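Local structure of protection of telomeres protein 1 (Schizosaccharomyces pombe, 7CUI) at residues A[137-142]-A[155-161]; A[48-53]-A[167-171]; A[107-112]-A[126-130]; A[32-38]-A[88-94]. The protein protects the single-stranded 3' overhang of telomeres by binding its GGTTAC sequence and regulates telomerase, the chain here being the C-terminal part of the protein. All coordinates share one frame; numbering follows the deposited sequence.

Contact 1 (A[137-142]-A[155-161]); sequences NLEERI and AAEDVET. With SO4 (sulfate ion), chain E.
R141 and D158 meet as flat groups: OD2 of D158 lies at the edge of the guanidinium, in its plane, and the two planes are turned 54° apart. NE of R141 gives OD2 of D158 a nearly straight bond (3.0 Å, 170°), on the oxygen's anti side but tilted well out of the carboxylate plane, and forms a salt bridge; NH1 adds a weak second bond. The same OD2 accepts from NE2 of H145, so one oxygen joins two side chains of helix 138-148. NH1 of R141 donates to O2 of a sulfate ion at 3.2 Å, probably from the crystallisation liquor. CG of R141, beside the backbone N and anti to the carbonyl carbon (chi1 -85°), lies on CG1 of V159 at 3.6 Å; bends at chi2 and chi3 then turn NE to D158. Beside the polar pair, the methyl of A155 sits among CG1 of I142, CB of R141 and CD2 of L138, the last 3.7 Å from it. CG of L138 also touches CG2 of T161 (3.9 Å), whose hydroxyl bonds to the carbonyl of V57. At the other border one water links N137, through N and OD1, to the carbonyl of E160. This is a packed helix pair, 138-148 with the weakly bonded turn about 155-158, in the helical connection between strands 93-99 and 163-171, the strand pairing being consistent with an OB-fold barrel.

Contact 2 (A[48-53]-A[167-171]); sequences PRKHRL and YVKEY
R49 to L53 runs antiparallel to Y167 to Y171, the strand axes 4.8 Å apart and their directions 155° apart. In the OB-fold order of the sheet this is the pairing of the first long strand, 49-73, with the fourth, 163-171, which closes the curled barrel. The hydrogen-bonded pair H51 and V168 gives its clearest register: H51 N reaches V168 O at 3.0 Å, and V168 N returns a bond to H51 O at 3.1 Å. On the face shared by R49, H51, V168 and E170, OE1 of E170 takes two donors at about a right angle. NE2 of H51 donates to OE1 of E170 in a straight bond (2.8 Å, 173°) within the imidazole plane, on the oxygen's anti side but tilted out of the carboxylate plane. R49 runs alongside E170, and its NE makes a salt bridge to the same OE1, though its hydrogen bonds to the carboxylate are weak. The extended chain of E170, its CG turned away from the backbone N (chi1 -170°), carries the carboxylate out to both donors. Shortening E170 to alanine removes the carboxylate and is likely to leave R49 without its nearby countercharge and the imidazole of H51 freer to turn. NH2 of R49 has a second acceptor, the carbonyl of I37, and CE1 of H51 lies over one face of its guanidinium. On the other face, CD of R52 lies along Y167, 3.7 Å from CE1, while the Y167 hydroxyl bonds to the carbonyl of E25. At the L53 end, CD1 of L53 meets CG2 of V168 at 3.7 Å.

Contact 3 (A[107-112]-A[126-130]); sequences INSSKI and QLKER
R130 reaches across from helix 121-135 to the carbonyls where helix 100-107 ends, an arginine link between two helices of the connection between strands 93-99 and 163-171 in this OB-fold topology. From CB of R130, chi1 (-159°) turns CG away from the backbone N and sets it 3.4 Å from I107 O. The bend at chi2 (111°) then brings CD and NE to the same oxygen, and CD also touches CB of S109 at 4.0 Å. NE donates to I107 O (2.7 Å), arriving nearly along the C=O axis and with the oxygen near the guanidinium plane. At the tip, NH2 gives N108 O a weak, bent bond of 3.1 Å. ND2 of N108 lies at the guanidinium edge but spends its hydrogen bond on the carbonyl of I198. Two successive carbonyls are thus held by one side chain just where N108, with positive phi, leaves the helix. The chain then makes a type I turn from S109 to I112, which brings K111 and I112 back over the helix. The side chains of K111 and Q126 cross at about a right angle, with CD of K111 3.6 Å from OE1 of Q126. I112, which also packs on W80, sets CG2 against CG of L127 at 4.1 Å, and its CD1 rests 3.5 Å from the carbonyl oxygen of Q126.

Contact 4 (A[32-38]-A[88-94]); sequences TTISTIL and DVSNVTL
I34 fills the close-packed half of this contact, with more surface buried against the other segment than any other residue here, whereas T33, S35 and S90 form a looser, partly exposed polar border. The two branches of I34 divide the work. With CG1 anti to the carbonyl carbon (chi1 -65°) and the chain extended beyond it, CD1 is carried along CB of D88, the two side chains running past each other in opposite directions; CG2 rests against CG2 of V92 (3.8 Å) and CB of L94 (4.0 Å). L38, one helical turn on, crosses L94 obliquely, CD2 to CD1 at 4.0 Å. At the border, the one hydrogen bond between the segments is weak, from S35 N to OG of S90 at 3.4 Å. The backbone of S90 is held by an Asx turn, OD1 of D88 accepting from S90 N (3.2 Å, 143°) through its anti lone pair, within the type I turn from D88 to N91. The same OD1 lies 3.6 Å from CB of T33, whose OG1 shares a hydrogen bond with OG1 of T36. Replacing D88 by alanine would probably leave S90 N without this acceptor and let the turn drift from T33 and S35. The short helix 34-38 packs on L53 of strand 49-73 and W191 of strand 190-198, beside the start of strand 93-99; L38 and T93 also meet another protein's chain.

From the N terminus, the short helix 34-38 is the first part used; contact 4 joins it to the turn leading into strand 93-99, closing a loop that holds two long strands. Before that loop closes, residues 48-53 open contact 2, which ends only at 167-171, so these two loops cross. They also touch: L53 packs on I34, tying helix to barrel. Contacts 3 and 1 follow in series, both within the span of contact 2, and join successive helices of the helical connection between strands 93-99 and 163-171. They meet where E139 packs on K128. Contacts 2 and 3 lie on opposite sides of the chain's centre, their own centres about 25 Å apart.

Contact 1 (A[137-142]-A[155-161])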
# COMPACT_ATOMS: atom_id res chain seq x y z
N ASN A 137 -8.01 -13.06 -5.18
CA ASN A 137 -7.47 -13.61 -6.42
C ASN A 137 -6.91 -12.53 -7.34
O ASN A 137 -6.66 -12.80 -8.52
CB ASN A 137 -8.48 -14.47 -7.18
CG ASN A 137 -8.98 -15.64 -6.37
OD1 ASN A 137 -10.03 -15.56 -5.74
ND2 ASN A 137 -8.23 -16.73 -6.36
N LEU A 138 -6.68 -11.32 -6.81
CA LEU A 138 -6.21 -10.19 -7.61
C LEU A 138 -4.86 -10.49 -8.27
O LEU A 138 -4.69 -10.25 -9.47
CB LEU A 138 -6.12 -8.96 -6.70
CG LEU A 138 -6.45 -7.59 -7.31
CD1 LEU A 138 -5.35 -6.59 -6.98
CD2 LEU A 138 -6.72 -7.65 -8.81
N GLU A 139 -3.90 -11.01 -7.49
CA GLU A 139 -2.54 -11.21 -7.97
C GLU A 139 -2.55 -12.26 -9.09
O GLU A 139 -1.89 -12.08 -10.12
CB GLU A 139 -1.62 -11.61 -6.82
CG GLU A 139 -0.16 -11.75 -7.20
CD GLU A 139 0.31 -13.09 -7.75
OE1 GLU A 139 -0.40 -14.11 -7.54
OE2 GLU A 139 1.39 -13.12 -8.39
N GLU A 140 -3.33 -13.33 -8.87
CA GLU A 140 -3.46 -14.44 -9.80
C GLU A 140 -3.95 -13.92 -11.14
O GLU A 140 -3.45 -14.32 -12.19
CB GLU A 140 -4.48 -15.45 -9.28
CG GLU A 140 -3.92 -16.43 -8.28
CD GLU A 140 -4.92 -17.33 -7.58
OE1 GLU A 140 -6.10 -17.38 -8.02
OE2 GLU A 140 -4.52 -17.99 -6.59
N ARG A 141 -4.94 -13.03 -11.08
CA ARG A 141 -5.61 -12.50 -12.26
C ARG A 141 -4.69 -11.50 -12.95
O ARG A 141 -4.64 -11.45 -14.18
CB ARG A 141 -6.95 -11.87 -11.89
CG ARG A 141 -8.12 -12.85 -11.79
CD ARG A 141 -8.19 -14.06 -12.70
NE ARG A 141 -8.68 -13.81 -14.06
CZ ARG A 141 -8.74 -14.72 -15.05
NH1 ARG A 141 -9.31 -14.38 -16.24
NH2 ARG A 141 -8.28 -15.94 -14.86
N ILE A 142 -3.98 -10.70 -12.16
CA ILE A 142 -3.05 -9.73 -12.71
C ILE A 142 -1.97 -10.47 -13.49
O ILE A 142 -1.65 -10.09 -14.61
CB ILE A 142 -2.50 -8.78 -11.63
CG1 ILE A 142 -3.50 -7.68 -11.30
CG2 ILE A 142 -1.15 -8.22 -12.04
CD1 ILE A 142 -3.08 -6.76 -10.18
N ALA A 155 -7.90 -7.02 -14.23
CA ALA A 155 -8.00 -7.99 -13.15
C ALA A 155 -9.03 -7.56 -12.11
O ALA A 155 -9.77 -8.40 -11.61
CB ALA A 155 -6.65 -8.19 -12.52
N ALA A 156 -9.07 -6.26 -11.79
CA ALA A 156 -9.92 -5.73 -10.73
C ALA A 156 -11.39 -6.11 -10.93
O ALA A 156 -12.10 -6.33 -9.95
CB ALA A 156 -9.77 -4.23 -10.62
N GLU A 157 -11.84 -6.18 -12.19
CA GLU A 157 -13.25 -6.39 -12.45
C GLU A 157 -13.56 -7.88 -12.63
O GLU A 157 -14.72 -8.27 -12.67
CB GLU A 157 -13.71 -5.50 -13.60
CG GLU A 157 -13.21 -5.93 -14.96
CD GLU A 157 -13.25 -4.84 -16.02
OE1 GLU A 157 -13.25 -3.64 -15.64
OE2 GLU A 157 -13.27 -5.18 -17.22
N ASP A 158 -12.51 -8.70 -12.70
CA ASP A 158 -12.65 -10.14 -12.78
C ASP A 158 -13.09 -10.73 -11.44
O ASP A 158 -13.79 -11.73 -11.41
CB ASP A 158 -11.33 -10.83 -13.15
CG ASP A 158 -10.90 -10.69 -14.60
OD1 ASP A 158 -11.65 -10.09 -15.40
OD2 ASP A 158 -9.80 -11.20 -14.92
N VAL A 159 -12.66 -10.10 -10.34
CA VAL A 159 -12.72 -10.72 -9.03
C VAL A 159 -13.27 -9.76 -7.98
O VAL A 159 -13.19 -8.54 -8.14
CB VAL A 159 -11.34 -11.25 -8.59
CG1 VAL A 159 -10.87 -12.40 -9.47
CG2 VAL A 159 -10.29 -10.15 -8.54
N GLU A 160 -13.82 -10.34 -6.91
CA GLU A 160 -14.18 -9.60 -5.71
C GLU A 160 -13.04 -9.69 -4.71
O GLU A 160 -12.69 -10.78 -4.26
CB GLU A 160 -15.41 -10.24 -5.06
CG GLU A 160 -16.70 -9.67 -5.57
CD GLU A 160 -17.92 -10.28 -4.91
OE1 GLU A 160 -19.04 -9.80 -5.19
OE2 GLU A 160 -17.74 -11.23 -4.12
N THR A 161 -12.49 -8.53 -4.36
CA THR A 161 -11.43 -8.44 -3.37
C THR A 161 -12.05 -7.99 -2.04
O THR A 161 -13.02 -7.24 -2.04
CB THR A 161 -10.32 -7.54 -3.90
OG1 THR A 161 -10.89 -6.25 -4.15
CG2 THR A 161 -9.69 -8.08 -5.17
S SO4 E . -11.03 -15.56 -18.77
O1 SO4 E . -10.31 -14.55 -19.51
O2 SO4 E . -10.11 -16.60 -18.38
O3 SO4 E . -11.61 -14.97 -17.59
O4 SO4 E . -12.06 -16.12 -19.59
O HOH W 1 -10.85 -12.78 -5.00

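Contact 2 (A[48-53]-A[167-171])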
# COMPACT_ATOMS: atom_id res chain seq x y z
N PRO A 48 0.55 17.85 6.72
CA PRO A 48 0.33 16.41 6.87
C PRO A 48 -1.02 16.09 7.52
O PRO A 48 -1.42 16.74 8.48
CB PRO A 48 1.50 15.94 7.74
CG PRO A 48 1.91 17.17 8.51
CD PRO A 48 1.62 18.34 7.60
N ARG A 49 -1.71 15.10 6.95
CA ARG A 49 -3.04 14.68 7.39
C ARG A 49 -3.02 13.19 7.71
O ARG A 49 -2.09 12.48 7.32
CB ARG A 49 -4.09 15.00 6.31
CG ARG A 49 -4.28 16.48 6.03
CD ARG A 49 -5.56 16.78 5.27
NE ARG A 49 -5.49 16.49 3.84
CZ ARG A 49 -6.54 16.41 3.02
NH1 ARG A 49 -7.77 16.59 3.49
NH2 ARG A 49 -6.36 16.15 1.74
N LYS A 50 -4.06 12.72 8.40
CA LYS A 50 -4.15 11.34 8.88
C LYS A 50 -5.60 10.90 8.73
O LYS A 50 -6.47 11.39 9.45
CB LYS A 50 -3.70 11.32 10.34
CG LYS A 50 -2.76 10.20 10.78
CD LYS A 50 -1.99 10.58 12.03
CE LYS A 50 -0.90 9.60 12.44
NZ LYS A 50 -1.31 8.76 13.59
N HIS A 51 -5.87 9.99 7.78
CA HIS A 51 -7.24 9.61 7.43
C HIS A 51 -7.49 8.13 7.69
O HIS A 51 -6.56 7.34 7.87
CB HIS A 51 -7.55 9.91 5.96
CG HIS A 51 -7.05 11.22 5.45
ND1 HIS A 51 -7.77 12.40 5.59
CD2 HIS A 51 -5.93 11.54 4.76
CE1 HIS A 51 -7.10 13.38 5.03
NE2 HIS A 51 -5.97 12.88 4.51
N ARG A 52 -8.78 7.75 7.64
CA ARG A 52 -9.23 6.38 7.81
C ARG A 52 -10.20 6.05 6.68
O ARG A 52 -11.10 6.84 6.39
CB ARG A 52 -9.97 6.25 9.15
CG ARG A 52 -10.23 4.82 9.60
CD ARG A 52 -10.79 4.83 11.00
NE ARG A 52 -12.14 4.30 11.06
CZ ARG A 52 -12.44 3.08 11.48
NH1 ARG A 52 -11.48 2.27 11.89
NH2 ARG A 52 -13.69 2.68 11.50
N LEU A 53 -10.02 4.89 6.05
CA LEU A 53 -10.83 4.53 4.89
C LEU A 53 -11.30 3.09 5.00
O LEU A 53 -10.61 2.25 5.57
CB LEU A 53 -10.01 4.72 3.62
CG LEU A 53 -9.31 6.07 3.46
CD1 LEU A 53 -7.85 5.94 3.82
CD2 LEU A 53 -9.44 6.56 2.03
N TYR A 167 -5.59 2.86 7.60
CA TYR A 167 -5.14 4.19 7.98
C TYR A 167 -4.06 4.64 7.01
O TYR A 167 -3.17 3.87 6.67
CB TYR A 167 -4.51 4.21 9.38
CG TYR A 167 -5.36 3.71 10.52
CD1 TYR A 167 -6.74 3.70 10.45
CD2 TYR A 167 -4.77 3.28 11.69
CE1 TYR A 167 -7.52 3.25 11.50
CE2 TYR A 167 -5.53 2.83 12.76
CZ TYR A 167 -6.91 2.81 12.67
OH TYR A 167 -7.66 2.36 13.72
N VAL A 168 -4.13 5.91 6.58
CA VAL A 168 -3.12 6.47 5.70
C VAL A 168 -2.60 7.77 6.30
O VAL A 168 -3.37 8.54 6.88
CB VAL A 168 -3.62 6.67 4.25
CG1 VAL A 168 -4.10 5.37 3.63
CG2 VAL A 168 -4.68 7.76 4.14
N LYS A 169 -1.29 7.99 6.18
CA LYS A 169 -0.69 9.27 6.51
C LYS A 169 -0.31 9.98 5.21
O LYS A 169 0.42 9.44 4.39
CB LYS A 169 0.47 9.11 7.50
CG LYS A 169 1.51 8.05 7.19
CD LYS A 169 2.41 7.75 8.37
CE LYS A 169 3.20 6.48 8.19
NZ LYS A 169 3.99 6.15 9.40
N GLU A 170 -0.84 11.20 5.06
CA GLU A 170 -0.63 12.03 3.89
C GLU A 170 0.55 12.95 4.16
O GLU A 170 0.66 13.50 5.25
CB GLU A 170 -1.90 12.85 3.64
CG GLU A 170 -1.93 13.59 2.32
CD GLU A 170 -3.29 14.21 2.03
OE1 GLU A 170 -4.12 14.29 2.96
OE2 GLU A 170 -3.53 14.62 0.88
N TYR A 171 1.42 13.12 3.16
CA TYR A 171 2.66 13.86 3.33
C TYR A 171 3.22 14.23 1.96
O TYR A 171 2.77 13.72 0.94
CB TYR A 171 3.69 13.02 4.09
CG TYR A 171 4.19 11.82 3.33
CD1 TYR A 171 3.42 10.66 3.24
CD2 TYR A 171 5.41 11.83 2.67
CE1 TYR A 171 3.86 9.56 2.52
CE2 TYR A 171 5.87 10.74 1.96
CZ TYR A 171 5.09 9.59 1.89
OH TYR A 171 5.53 8.51 1.19

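Contact 3 (A[107-112]-A[126-130])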
# COMPACT_ATOMS: atom_id res chain seq x y z
N ILE A 107 2.19 -7.14 6.94
CA ILE A 107 2.52 -8.53 6.66
C ILE A 107 2.31 -9.38 7.91
O ILE A 107 1.71 -10.45 7.82
CB ILE A 107 3.93 -8.69 6.05
CG1 ILE A 107 4.02 -8.07 4.66
CG2 ILE A 107 4.33 -10.16 6.03
CD1 ILE A 107 5.42 -7.70 4.25
N ASN A 108 2.83 -8.91 9.05
CA ASN A 108 2.52 -9.46 10.36
C ASN A 108 2.92 -10.93 10.43
O ASN A 108 2.11 -11.78 10.77
CB ASN A 108 1.04 -9.24 10.71
CG ASN A 108 0.71 -9.53 12.16
OD1 ASN A 108 1.59 -9.51 13.02
ND2 ASN A 108 -0.55 -9.81 12.45
N SER A 109 4.19 -11.22 10.12
CA SER A 109 4.68 -12.59 10.08
C SER A 109 6.19 -12.61 10.32
O SER A 109 6.96 -12.03 9.57
CB SER A 109 4.32 -13.24 8.77
OG SER A 109 4.55 -14.64 8.82
N SER A 110 6.58 -13.32 11.38
CA SER A 110 7.97 -13.43 11.80
C SER A 110 8.85 -14.03 10.70
O SER A 110 10.01 -13.65 10.57
CB SER A 110 8.04 -14.23 13.08
OG SER A 110 9.37 -14.28 13.57
N LYS A 111 8.28 -14.94 9.90
CA LYS A 111 9.05 -15.72 8.93
C LYS A 111 9.16 -14.99 7.59
O LYS A 111 9.96 -15.39 6.73
CB LYS A 111 8.50 -17.14 8.78
CG LYS A 111 7.01 -17.26 8.45
CD LYS A 111 6.58 -18.64 7.99
CE LYS A 111 5.12 -18.92 8.32
NZ LYS A 111 4.47 -19.81 7.34
N ILE A 112 8.35 -13.95 7.39
CA ILE A 112 8.42 -13.16 6.17
C ILE A 112 9.18 -11.87 6.47
O ILE A 112 8.69 -10.98 7.16
CB ILE A 112 7.01 -12.91 5.59
CG1 ILE A 112 6.18 -14.20 5.54
CG2 ILE A 112 7.11 -12.26 4.21
CD1 ILE A 112 4.76 -14.03 5.03
N GLN A 126 5.01 -17.67 0.70
CA GLN A 126 4.43 -17.35 1.99
C GLN A 126 3.85 -15.94 1.98
O GLN A 126 2.82 -15.69 2.60
CB GLN A 126 5.47 -17.51 3.10
CG GLN A 126 5.69 -18.95 3.52
CD GLN A 126 7.06 -19.18 4.11
OE1 GLN A 126 7.73 -18.26 4.57
NE2 GLN A 126 7.49 -20.43 4.09
N LEU A 127 4.53 -15.02 1.28
CA LEU A 127 4.09 -13.65 1.10
C LEU A 127 2.78 -13.65 0.30
O LEU A 127 1.83 -12.98 0.69
CB LEU A 127 5.18 -12.90 0.33
CG LEU A 127 5.38 -11.40 0.59
CD1 LEU A 127 5.58 -10.68 -0.73
CD2 LEU A 127 4.25 -10.77 1.38
N LYS A 128 2.76 -14.40 -0.81
CA LYS A 128 1.58 -14.53 -1.65
C LYS A 128 0.39 -14.93 -0.78
O LYS A 128 -0.67 -14.31 -0.87
CB LYS A 128 1.78 -15.61 -2.73
CG LYS A 128 1.68 -15.13 -4.17
CD LYS A 128 1.23 -16.23 -5.12
CE LYS A 128 2.35 -16.97 -5.81
NZ LYS A 128 3.12 -16.10 -6.72
N GLU A 129 0.59 -15.95 0.06
CA GLU A 129 -0.48 -16.56 0.83
C GLU A 129 -1.01 -15.56 1.86
O GLU A 129 -2.21 -15.54 2.12
CB GLU A 129 -0.03 -17.87 1.47
CG GLU A 129 0.01 -19.03 0.48
CD GLU A 129 0.64 -20.31 1.01
OE1 GLU A 129 0.49 -21.36 0.34
OE2 GLU A 129 1.28 -20.26 2.08
N ARG A 130 -0.12 -14.73 2.40
CA ARG A 130 -0.51 -13.74 3.39
C ARG A 130 -1.30 -12.62 2.72
O ARG A 130 -2.35 -12.22 3.22
CB ARG A 130 0.72 -13.20 4.12
CG ARG A 130 0.38 -12.58 5.47
CD ARG A 130 0.90 -13.41 6.62
NE ARG A 130 0.52 -12.86 7.91
CZ ARG A 130 -0.42 -13.38 8.69
NH1 ARG A 130 -1.08 -14.46 8.30
NH2 ARG A 130 -0.69 -12.82 9.86

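Contact 4 (A[32-38]-A[88-94])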
# COMPACT_ATOMS: atom_id res chain seq x y z
N THR A 32 -13.65 8.63 6.56
CA THR A 32 -13.93 9.54 5.45
C THR A 32 -13.79 8.79 4.13
O THR A 32 -13.71 7.56 4.13
CB THR A 32 -13.08 10.82 5.50
OG1 THR A 32 -11.71 10.45 5.36
CG2 THR A 32 -13.29 11.64 6.76
N THR A 33 -13.76 9.51 3.00
CA THR A 33 -13.69 8.88 1.68
C THR A 33 -12.52 9.43 0.88
O THR A 33 -11.98 10.50 1.18
CB THR A 33 -14.96 9.10 0.85
OG1 THR A 33 -15.03 10.48 0.53
CG2 THR A 33 -16.23 8.63 1.54
N ILE A 34 -12.16 8.70 -0.19
CA ILE A 34 -11.08 9.07 -1.09
C ILE A 34 -11.49 10.30 -1.89
O ILE A 34 -10.63 11.11 -2.26
CB ILE A 34 -10.67 7.88 -1.98
CG1 ILE A 34 -10.08 6.73 -1.16
CG2 ILE A 34 -9.71 8.32 -3.08
CD1 ILE A 34 -9.90 5.43 -1.92
N SER A 35 -12.80 10.45 -2.13
CA SER A 35 -13.31 11.61 -2.83
C SER A 35 -13.03 12.87 -2.02
O SER A 35 -12.58 13.87 -2.58
CB SER A 35 -14.78 11.47 -3.14
OG SER A 35 -15.17 12.37 -4.16
N THR A 36 -13.25 12.80 -0.70
CA THR A 36 -13.04 13.90 0.22
C THR A 36 -11.57 14.29 0.27
O THR A 36 -11.23 15.47 0.32
CB THR A 36 -13.60 13.57 1.61
OG1 THR A 36 -14.99 13.28 1.47
CG2 THR A 36 -13.43 14.69 2.62
N ILE A 37 -10.69 13.27 0.25
CA ILE A 37 -9.25 13.46 0.36
C ILE A 37 -8.74 14.25 -0.85
O ILE A 37 -7.89 15.12 -0.69
CB ILE A 37 -8.53 12.11 0.54
CG1 ILE A 37 -8.73 11.55 1.95
CG2 ILE A 37 -7.05 12.20 0.18
CD1 ILE A 37 -8.25 10.12 2.12
N LEU A 38 -9.26 13.93 -2.04
CA LEU A 38 -8.78 14.53 -3.28
C LEU A 38 -9.55 15.81 -3.61
O LEU A 38 -8.99 16.72 -4.21
CB LEU A 38 -8.84 13.51 -4.42
CG LEU A 38 -8.06 12.20 -4.24
CD1 LEU A 38 -8.26 11.27 -5.42
CD2 LEU A 38 -6.58 12.45 -4.01
N ASP A 88 -12.64 3.06 -2.74
CA ASP A 88 -13.53 3.43 -1.66
C ASP A 88 -14.97 3.39 -2.19
O ASP A 88 -15.18 3.21 -3.39
CB ASP A 88 -13.16 4.85 -1.20
CG ASP A 88 -13.86 5.37 0.04
OD1 ASP A 88 -15.07 5.66 -0.07
OD2 ASP A 88 -13.19 5.52 1.08
N VAL A 89 -15.94 3.57 -1.28
CA VAL A 89 -17.36 3.66 -1.60
C VAL A 89 -17.60 4.66 -2.73
O VAL A 89 -18.56 4.51 -3.49
CB VAL A 89 -18.17 4.02 -0.33
CG1 VAL A 89 -19.66 4.12 -0.62
CG2 VAL A 89 -17.92 3.04 0.80
N SER A 90 -16.74 5.67 -2.85
CA SER A 90 -16.98 6.80 -3.74
C SER A 90 -16.36 6.61 -5.13
O SER A 90 -16.25 7.58 -5.87
CB SER A 90 -16.53 8.09 -3.10
OG SER A 90 -15.15 8.05 -2.75
N ASN A 91 -15.97 5.37 -5.47
CA ASN A 91 -15.55 4.99 -6.81
C ASN A 91 -14.32 5.78 -7.27
O ASN A 91 -14.16 6.03 -8.47
CB ASN A 91 -16.68 5.10 -7.84
CG ASN A 91 -17.39 3.78 -8.07
OD1 ASN A 91 -17.67 3.05 -7.12
ND2 ASN A 91 -17.66 3.46 -9.32
N VAL A 92 -13.44 6.14 -6.33
CA VAL A 92 -12.19 6.81 -6.68
C VAL A 92 -11.02 6.09 -6.00
O VAL A 92 -11.16 5.59 -4.88
CB VAL A 92 -12.20 8.31 -6.34
CG1 VAL A 92 -12.80 9.13 -7.47
CG2 VAL A 92 -12.92 8.60 -5.03
N THR A 93 -9.88 6.05 -6.69
CA THR A 93 -8.74 5.25 -6.25
C THR A 93 -7.68 6.13 -5.59
O THR A 93 -7.64 7.34 -5.80
CB THR A 93 -8.16 4.40 -7.39
OG1 THR A 93 -7.64 5.25 -8.41
CG2 THR A 93 -9.16 3.44 -7.99
N LEU A 94 -6.83 5.49 -4.79
CA LEU A 94 -5.71 6.14 -4.12
C LEU A 94 -4.55 5.14 -4.06
O LEU A 94 -4.77 3.98 -3.71
CB LEU A 94 -6.17 6.57 -2.72
CG LEU A 94 -5.25 7.53 -1.97
CD1 LEU A 94 -5.36 8.94 -2.54
CD2 LEU A 94 -5.56 7.53 -0.49